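Local coordinates for protein possible thiol-disulfide isomerase (Cytophaga hutchinsonii, PDB 3HCZ) that probably belongs to the thioredoxin-like thiol-disulfide oxidoreductases and may catalyse exchange or isomerisation of disulfide bonds, at residues Y54-K59 and K63-Y68. Numbering follows the deposited sequence.
Sequences YDWWLK and KGIQVY
W57 in segment 54-59 of helix 49-60 and I65 in segment 63-68, on strand 65-71, mark the nearest approach of the two backbones, CA to CA 7.5 Å, and the axes of the short segments run nearly antiparallel at 153°, 9.1 Å apart. The W57 indole reaches the strand because CG is anti to the backbone N (chi1 175°). Its NE1 donates to the backbone O of I65 at 3.0 Å; the oxygen lies close to the ring plane, at the indole edge, but the bond is bent, with 142° at the hydrogen, and NE1 comes in tilted from the carbonyl plane. V67 CG2 packs obliquely against the pyrrole end of W57, 3.7 Å from CD1. The Q66 side chain folds back at chi2, and V67 N donates a hydrogen bond to Q66 OE1, 2.8 Å, in the plane of the side-chain carbonyl and on a lone pair; the same OE1 lies 3.7 Å from W57 CZ2. A phenylalanine in place of W57 would probably leave the I65 carbonyl without this donor. On the neighbouring helix position, W56 crosses I65 at about a right angle, W56 CH2 meeting I65 CD1 at 3.9 Å, while W56 NE1 hydrogen-bonds D135 OD1. The contact closes the beta-alpha-beta unit of strand 33-39, helix 49-60 and strand 65-71: I65 also touches I35 and V67 F37, both of strand 33-39, and W56 packs against L134 and L138 of helix 134-147.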
loop_
_atom_site.group_PDB
_atom_site.type_symbol
_atom_site.label_atom_id
_atom_site.label_comp_id
_atom_site.label_asym_id
_atom_site.label_seq_id
_atom_site.Cartn_x
_atom_site.Cartn_y
_atom_site.Cartn_z
ATOM N N TYR A 54 3.761 8.745 -4.188
ATOM C CA TYR A 54 3.095 8.831 -5.505
ATOM C C TYR A 54 4.101 9.260 -6.564
ATOM O O TYR A 54 4.156 8.655 -7.629
ATOM C CB TYR A 54 1.867 9.739 -5.478
ATOM C CG TYR A 54 1.018 9.619 -6.740
ATOM C CD1 TYR A 54 0.052 8.610 -6.852
ATOM C CD2 TYR A 54 1.208 10.487 -7.809
ATOM C CE1 TYR A 54 -0.732 8.487 -8.033
ATOM C CE2 TYR A 54 0.443 10.386 -8.963
ATOM C CZ TYR A 54 -0.536 9.362 -9.056
ATOM O OH TYR A 54 -1.301 9.254 -10.188
ATOM N N ASP A 55 4.916 10.276 -6.256
ATOM C CA ASP A 55 5.951 10.726 -7.163
ATOM C C ASP A 55 6.923 9.602 -7.467
ATOM O O ASP A 55 7.296 9.419 -8.616
ATOM C CB ASP A 55 6.746 11.882 -6.571
ATOM C CG ASP A 55 5.937 13.138 -6.424
ATOM O OD1 ASP A 55 4.924 13.343 -7.141
ATOM O OD2 ASP A 55 6.355 13.956 -5.579
ATOM N N TRP A 56 7.338 8.878 -6.426
ATOM C CA TRP A 56 8.223 7.708 -6.584
ATOM C C TRP A 56 7.577 6.649 -7.508
ATOM O O TRP A 56 8.237 6.103 -8.384
ATOM C CB TRP A 56 8.597 7.112 -5.212
ATOM C CG TRP A 56 9.405 5.833 -5.336
ATOM C CD1 TRP A 56 10.779 5.712 -5.341
ATOM C CD2 TRP A 56 8.888 4.500 -5.503
ATOM N NE1 TRP A 56 11.140 4.390 -5.501
ATOM C CE2 TRP A 56 10.005 3.629 -5.614
ATOM C CE3 TRP A 56 7.586 3.961 -5.589
ATOM C CZ2 TRP A 56 9.864 2.244 -5.776
ATOM C CZ3 TRP A 56 7.444 2.577 -5.763
ATOM C CH2 TRP A 56 8.585 1.738 -5.862
ATOM N N TRP A 57 6.292 6.363 -7.272
ATOM C CA TRP A 57 5.541 5.389 -8.035
ATOM C C TRP A 57 5.456 5.785 -9.514
ATOM O O TRP A 57 5.638 4.940 -10.412
ATOM C CB TRP A 57 4.144 5.200 -7.439
ATOM C CG TRP A 57 3.289 4.286 -8.262
ATOM C CD1 TRP A 57 3.405 2.922 -8.376
ATOM C CD2 TRP A 57 2.176 4.667 -9.077
ATOM N NE1 TRP A 57 2.441 2.436 -9.266
ATOM C CE2 TRP A 57 1.666 3.483 -9.682
ATOM C CE3 TRP A 57 1.547 5.887 -9.347
ATOM C CZ2 TRP A 57 0.566 3.498 -10.540
ATOM C CZ3 TRP A 57 0.481 5.908 -10.246
ATOM C CH2 TRP A 57 -0.006 4.717 -10.821
ATOM N N LEU A 58 5.183 7.062 -9.781
ATOM C CA LEU A 58 5.146 7.517 -11.158
ATOM C C LEU A 58 6.463 7.182 -11.868
ATOM O O LEU A 58 6.442 6.799 -13.036
ATOM C CB LEU A 58 4.890 9.020 -11.238
ATOM C CG LEU A 58 3.498 9.496 -10.890
ATOM C CD1 LEU A 58 3.467 11.023 -10.911
ATOM C CD2 LEU A 58 2.455 8.946 -11.896
ATOM N N LYS A 59 7.592 7.312 -11.161
ATOM C CA LYS A 59 8.926 7.081 -11.743
ATOM C C LYS A 59 9.308 5.603 -11.867
ATOM O O LYS A 59 10.177 5.239 -12.669
ATOM C CB LYS A 59 10.010 7.785 -10.921
ATOM C CG LYS A 59 10.047 9.263 -11.147
ATOM C CD LYS A 59 10.777 9.959 -10.006
ATOM C CE LYS A 59 10.650 11.479 -10.154
ATOM N NZ LYS A 59 10.203 12.109 -8.854
ATOM N N LYS A 63 8.542 -0.447 -14.020
ATOM C CA LYS A 63 9.269 -1.611 -13.460
ATOM C C LYS A 63 8.339 -2.779 -13.047
ATOM O O LYS A 63 8.836 -3.832 -12.612
ATOM C CB LYS A 63 10.007 -1.216 -12.181
ATOM C CG LYS A 63 11.350 -0.511 -12.293
ATOM C CD LYS A 63 11.865 -0.242 -10.852
ATOM C CE LYS A 63 13.193 0.503 -10.812
ATOM N NZ LYS A 63 13.189 1.683 -11.730
ATOM N N GLY A 64 7.014 -2.600 -13.132
ATOM C CA GLY A 64 6.058 -3.611 -12.690
ATOM C C GLY A 64 5.612 -3.466 -11.236
ATOM O O GLY A 64 5.516 -4.466 -10.519
ATOM N N ILE A 65 5.304 -2.236 -10.799
ATOM C CA ILE A 65 5.006 -1.976 -9.366
ATOM C C ILE A 65 3.666 -1.297 -9.240
ATOM O O ILE A 65 3.428 -0.289 -9.901
ATOM C CB ILE A 65 6.100 -1.096 -8.742
ATOM C CG1 ILE A 65 7.442 -1.794 -8.899
ATOM C CG2 ILE A 65 5.782 -0.800 -7.293
ATOM C CD1 ILE A 65 8.641 -0.912 -8.663
ATOM N N GLN A 66 2.764 -1.886 -8.464
ATOM C CA GLN A 66 1.505 -1.219 -8.125
ATOM C C GLN A 66 1.551 -0.778 -6.649
ATOM O O GLN A 66 2.200 -1.450 -5.815
ATOM C CB GLN A 66 0.287 -2.137 -8.421
ATOM C CG GLN A 66 -1.109 -1.522 -8.057
ATOM C CD GLN A 66 -1.368 -0.251 -8.817
ATOM O OE1 GLN A 66 -0.902 0.820 -8.424
ATOM N NE2 GLN A 66 -2.085 -0.355 -9.946
ATOM N N VAL A 67 0.858 0.314 -6.318
ATOM C CA VAL A 67 0.614 0.658 -4.906
ATOM C C VAL A 67 -0.870 0.382 -4.601
ATOM O O VAL A 67 -1.772 0.890 -5.290
ATOM C CB VAL A 67 0.924 2.134 -4.577
ATOM C CG1 VAL A 67 0.572 2.456 -3.090
ATOM C CG2 VAL A 67 2.411 2.488 -4.887
ATOM N N TYR A 68 -1.076 -0.478 -3.602
ATOM C CA TYR A 68 -2.400 -0.776 -3.076
ATOM C C TYR A 68 -2.517 0.227 -1.949
ATOM O O TYR A 68 -2.028 -0.024 -0.808
ATOM C CB TYR A 68 -2.442 -2.238 -2.595
ATOM C CG TYR A 68 -3.854 -2.763 -2.355
ATOM C CD1 TYR A 68 -4.602 -3.292 -3.414
ATOM C CD2 TYR A 68 -4.391 -2.790 -1.075
ATOM C CE1 TYR A 68 -5.900 -3.791 -3.202
ATOM C CE2 TYR A 68 -5.696 -3.311 -0.841
ATOM C CZ TYR A 68 -6.430 -3.793 -1.911
ATOM O OH TYR A 68 -7.710 -4.283 -1.666
#